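Side-chain contacts in PaxB (Photorhabdus luminescens, PDB 6EK4), which probably serves as one component of a two-component alpha-helical pore-forming toxin of the YaxAB type, forming pores together with a partner protein: residues P94-D97 with D98-N102; R148-S151 with S152-E155. All coordinates share one frame; numbering follows the deposited sequence.

Contact 1: P94-D97 with D98-N102; sequences PELD and DETRN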
loop_
_atom_site.group_PDB
_atom_site.type_symbol
_atom_site.label_atom_id
_atom_site.label_comp_id
_atom_site.label_asym_id
_atom_site.label_seq_id
_atom_site.Cartn_x
_atom_site.Cartn_y
_atom_site.Cartn_z
ATOM N N PRO A 94 21.342 54.091 45.102
ATOM C CA PRO A 94 20.672 54.685 46.265
ATOM C C PRO A 94 19.592 55.694 45.864
ATOM O O PRO A 94 19.907 56.776 45.364
ATOM C CB PRO A 94 21.819 55.373 47.029
ATOM C CG PRO A 94 22.956 55.451 46.067
ATOM C CD PRO A 94 22.804 54.255 45.182
ATOM N N GLU A 95 18.332 55.324 46.090
ATOM C CA GLU A 95 17.180 56.100 45.626
ATOM C C GLU A 95 16.238 56.477 46.765
ATOM O O GLU A 95 16.430 56.067 47.912
ATOM C CB GLU A 95 16.404 55.293 44.578
ATOM C CG GLU A 95 16.973 55.378 43.172
ATOM C CD GLU A 95 16.085 54.705 42.141
ATOM O OE1 GLU A 95 16.027 55.199 40.996
ATOM O OE2 GLU A 95 15.442 53.685 42.474
ATOM N N LEU A 96 15.221 57.269 46.430
ATOM C CA LEU A 96 14.145 57.608 47.357
ATOM C C LEU A 96 13.384 56.330 47.705
ATOM O O LEU A 96 12.731 55.738 46.844
ATOM C CB LEU A 96 13.198 58.632 46.723
ATOM C CG LEU A 96 13.806 59.994 46.357
ATOM C CD1 LEU A 96 13.234 60.519 45.047
ATOM C CD2 LEU A 96 13.614 61.008 47.478
ATOM N N ASP A 97 13.474 55.913 48.966
ATOM C CA ASP A 97 12.966 54.602 49.391
ATOM C C ASP A 97 11.442 54.455 49.310
ATOM O O ASP A 97 10.938 53.333 49.232
ATOM C CB ASP A 97 13.443 54.278 50.815
ATOM C CG ASP A 97 14.949 54.060 50.900
ATOM O OD1 ASP A 97 15.533 54.375 51.959
ATOM O OD2 ASP A 97 15.551 53.574 49.918
ATOM N N ASP A 98 10.715 55.571 49.330
ATOM C CA ASP A 98 9.254 55.544 49.241
ATOM C C ASP A 98 8.752 56.100 47.907
ATOM O O ASP A 98 7.971 55.446 47.213
ATOM C CB ASP A 98 8.637 56.335 50.399
ATOM C CG ASP A 98 7.126 56.176 50.481
ATOM O OD1 ASP A 98 6.436 57.185 50.737
ATOM O OD2 ASP A 98 6.626 55.046 50.287
ATOM N N GLU A 99 9.199 57.303 47.559
ATOM C CA GLU A 99 8.744 57.977 46.338
ATOM C C GLU A 99 9.077 57.192 45.067
ATOM O O GLU A 99 8.239 57.078 44.171
ATOM C CB GLU A 99 9.328 59.395 46.240
ATOM C CG GLU A 99 8.485 60.474 46.910
ATOM C CD GLU A 99 8.344 60.285 48.411
ATOM O OE1 GLU A 99 7.227 60.491 48.933
ATOM O OE2 GLU A 99 9.345 59.934 49.072
ATOM N N THR A 100 10.293 56.655 44.997
ATOM C CA THR A 100 10.772 55.967 43.798
ATOM C C THR A 100 10.720 54.445 43.940
ATOM O O THR A 100 10.129 53.761 43.104
ATOM C CB THR A 100 12.217 56.389 43.456
ATOM O OG1 THR A 100 12.286 57.816 43.340
ATOM C CG2 THR A 100 12.678 55.757 42.144
ATOM N N ARG A 101 11.333 53.922 45.000
ATOM C CA ARG A 101 11.525 52.476 45.143
ATOM C C ARG A 101 10.210 51.724 45.363
ATOM O O ARG A 101 9.951 50.721 44.696
ATOM C CB ARG A 101 12.514 52.165 46.273
ATOM C CG ARG A 101 13.244 50.841 46.099
ATOM C CD ARG A 101 14.339 50.651 47.138
ATOM N NE ARG A 101 15.414 49.788 46.645
ATOM C CZ ARG A 101 16.406 50.180 45.844
ATOM N NH1 ARG A 101 17.328 49.303 45.461
ATOM N NH2 ARG A 101 16.486 51.437 45.415
ATOM N N ASN A 102 9.382 52.212 46.285
ATOM C CA ASN A 102 8.085 51.585 46.567
ATOM C C ASN A 102 7.121 51.682 45.382
ATOM O O ASN A 102 6.366 50.746 45.113
ATOM C CB ASN A 102 7.446 52.204 47.817
ATOM C CG ASN A 102 6.180 51.483 48.249
ATOM O OD1 ASN A 102 5.109 51.685 47.674
ATOM N ND2 ASN A 102 6.293 50.650 49.277
#
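Leu96 and Glu95 meet Thr100 and Arg101 in a local turn contact on the protein surface, in the loop that leads into helix 101-141. One carbonyl does most of the work. Leu96 O accepts two backbone N-H groups: Arg101 N at 2.9 Å, nearly straight with an N-H...O angle of 166°, and Thr100 N at 3.2 Å, more bent and set above the carbonyl plane. The two bonds, spanning four and five residues, close an alpha-turn inside a pi-turn and bend the chain from the loop into the first turn of the helix.

Side chains pack against this turn on two flanks. On one, Thr100 OG1 faces the isobutyl group of Leu96, 3.3 Å from Leu96 CD1. This is a van der Waals touch, and the torsion at Thr100 (chi1 -55°) that sets OG1 beside its own backbone N sends CG2 the other way, toward Glu95. There the Thr100 CG2 methyl lies 3.5 Å from Glu95 OE2, the two side chains crossing at about a right angle.

Glu95 OE2 also forms a long salt bridge, 3.8 Å, with Arg101 NH2. The carboxylate and guanidinium planes stand 87° apart, so the two groups do not form a paired, two-pronged bridge, and the attraction is probably mainly electrostatic. Arg101, extended from CG to NE, runs back alongside 94-97 to Glu95, whose CB sits at the guanidinium edge, in its plane, 3.9 Å from Arg101 NH2. A like charge, the carboxylate of Glu90, lies close to Glu95 OE1, and Arg101 may partly offset this repulsion.

The turn thus ends the connection from helix 80-90 and opens helix 101-141, far out at one end of the elongated, mostly helical chain.

Contact 2: R148-S151 with S152-E155; sequences RLES and SLKE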
loop_
_atom_site.group_PDB
_atom_site.type_symbol
_atom_site.label_atom_id
_atom_site.label_comp_id
_atom_site.label_asym_id
_atom_site.label_seq_id
_atom_site.Cartn_x
_atom_site.Cartn_y
_atom_site.Cartn_z
ATOM N N ARG A 148 -6.337 -10.641 11.574
ATOM C CA ARG A 148 -6.260 -11.789 10.657
ATOM C C ARG A 148 -6.150 -11.413 9.171
ATOM O O ARG A 148 -6.760 -12.053 8.311
ATOM C CB ARG A 148 -7.417 -12.776 10.897
ATOM C CG ARG A 148 -8.820 -12.234 10.664
ATOM C CD ARG A 148 -9.834 -13.366 10.625
ATOM N NE ARG A 148 -11.183 -12.912 10.950
ATOM C CZ ARG A 148 -12.236 -13.716 11.095
ATOM N NH1 ARG A 148 -12.112 -15.032 10.939
ATOM N NH2 ARG A 148 -13.422 -13.198 11.398
ATOM N N LEU A 149 -5.357 -10.384 8.879
ATOM C CA LEU A 149 -5.083 -9.994 7.497
ATOM C C LEU A 149 -3.825 -10.708 6.994
ATOM O O LEU A 149 -3.709 -11.000 5.804
ATOM C CB LEU A 149 -4.937 -8.474 7.369
ATOM C CG LEU A 149 -5.537 -7.896 6.083
ATOM C CD1 LEU A 149 -7.057 -7.837 6.172
ATOM C CD2 LEU A 149 -4.972 -6.518 5.792
ATOM N N GLU A 150 -2.890 -10.976 7.906
ATOM C CA GLU A 150 -1.763 -11.872 7.629
ATOM C C GLU A 150 -2.259 -13.296 7.369
ATOM O O GLU A 150 -1.649 -14.045 6.601
ATOM C CB GLU A 150 -0.774 -11.877 8.801
ATOM C CG GLU A 150 0.056 -10.607 8.934
ATOM C CD GLU A 150 1.308 -10.615 8.071
ATOM O OE1 GLU A 150 2.322 -10.022 8.499
ATOM O OE2 GLU A 150 1.287 -11.210 6.972
ATOM N N SER A 151 -3.361 -13.663 8.023
ATOM C CA SER A 151 -4.024 -14.944 7.795
ATOM C C SER A 151 -4.663 -14.991 6.408
ATOM O O SER A 151 -4.531 -15.984 5.691
ATOM C CB SER A 151 -5.090 -15.186 8.867
ATOM O OG SER A 151 -5.733 -16.435 8.686
ATOM N N SER A 152 -5.355 -13.913 6.040
ATOM C CA SER A 152 -6.001 -13.807 4.730
ATOM C C SER A 152 -4.988 -13.795 3.588
ATOM O O SER A 152 -5.196 -14.443 2.564
ATOM C CB SER A 152 -6.872 -12.551 4.658
ATOM O OG SER A 152 -7.961 -12.639 5.559
ATOM N N LEU A 153 -3.895 -13.056 3.768
ATOM C CA LEU A 153 -2.826 -13.002 2.771
ATOM C C LEU A 153 -2.211 -14.380 2.541
ATOM O O LEU A 153 -1.831 -14.712 1.419
ATOM C CB LEU A 153 -1.736 -12.014 3.201
ATOM C CG LEU A 153 -0.569 -11.796 2.232
ATOM C CD1 LEU A 153 -1.062 -11.343 0.866
ATOM C CD2 LEU A 153 0.414 -10.789 2.808
ATOM N N LYS A 154 -2.115 -15.172 3.606
ATOM C CA LYS A 154 -1.599 -16.536 3.511
ATOM C C LYS A 154 -2.580 -17.446 2.766
ATOM O O LYS A 154 -2.165 -18.302 1.985
ATOM C CB LYS A 154 -1.314 -17.102 4.907
ATOM C CG LYS A 154 -0.325 -18.255 4.913
ATOM C CD LYS A 154 -0.269 -18.939 6.270
ATOM C CE LYS A 154 0.882 -19.931 6.341
ATOM N NZ LYS A 154 0.793 -20.816 7.536
ATOM N N GLU A 155 -3.875 -17.252 3.011
ATOM C CA GLU A 155 -4.924 -18.050 2.370
ATOM C C GLU A 155 -4.977 -17.825 0.859
ATOM O O GLU A 155 -5.052 -18.782 0.086
ATOM C CB GLU A 155 -6.291 -17.727 2.991
ATOM C CG GLU A 155 -7.462 -18.497 2.390
ATOM C CD GLU A 155 -8.796 -18.140 3.023
ATOM O OE1 GLU A 155 -8.827 -17.813 4.229
ATOM O OE2 GLU A 155 -9.822 -18.193 2.311
#
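Ser152, Leu153, Lys154 and Glu155 each send a backbone N-H four residues back, to the carbonyls of Arg148, Leu149, Glu150 and Ser151 in turn, and the Leu153 N to Leu149 O bond is the shortest at 2.9 Å.

The side chain of Ser152 adds a second grip at the start of this ladder. Its OG donates to Arg148 O at 3.1 Å, lying in the carbonyl plane, while its own backbone N reaches the same oxygen at 3.3 Å from above that plane. The hydroxyl gets there because it stands beside its own backbone N (chi1 -66°), which turns it back along the helix axis toward the preceding turn. Two donors from one residue therefore hold Arg148 O.

Arg148 occupies the N-cap position of helix 149-193, so this carbonyl, which accepts two hydrogen bonds, belongs to the first turn of a long helix. The phi/psi of Arg148, 44/41, lie in the left-handed helical region, marking the change from the preceding connection to the right-handed helix.

Elsewhere the contacts are those of ordinary helical packing. Leu153 CB lies 3.4 Å from Leu149 O, and Lys154 CB is 3.5 Å from Glu150 O, after which the extended lysine chain leads away. The carboxylate of Glu150 comes round to Leu153, with Glu150 OE2 4.3 Å from Leu153 CD2. Leu149, which is buried, packs on Val288 and His289 of helix 247-321; Glu150 also touches His289, and Leu153, one turn on from Leu149, touches Ile285 of the same helix 247-321.

How the contacts relate
Both contacts lie mainly at the surface and both belong to helix beginnings, at helices that follow each other in the chain: 94-102 leads into helix 101-141, and 148-155 opens helix 149-193. Their centres are about 82 Å apart. In each, one carbonyl takes two donors, but the second donor differs: a backbone N-H in contact 1, a serine hydroxyl in contact 2. Contact 1, remote from the chain centre, adds a long salt bridge between side chains six residues apart. Contact 2, its centre about 15 Å from that of the chain, relies on its helical ladder; its leucines meet helix 247-321, and one of them, Leu149, is the only buried residue of the two contacts.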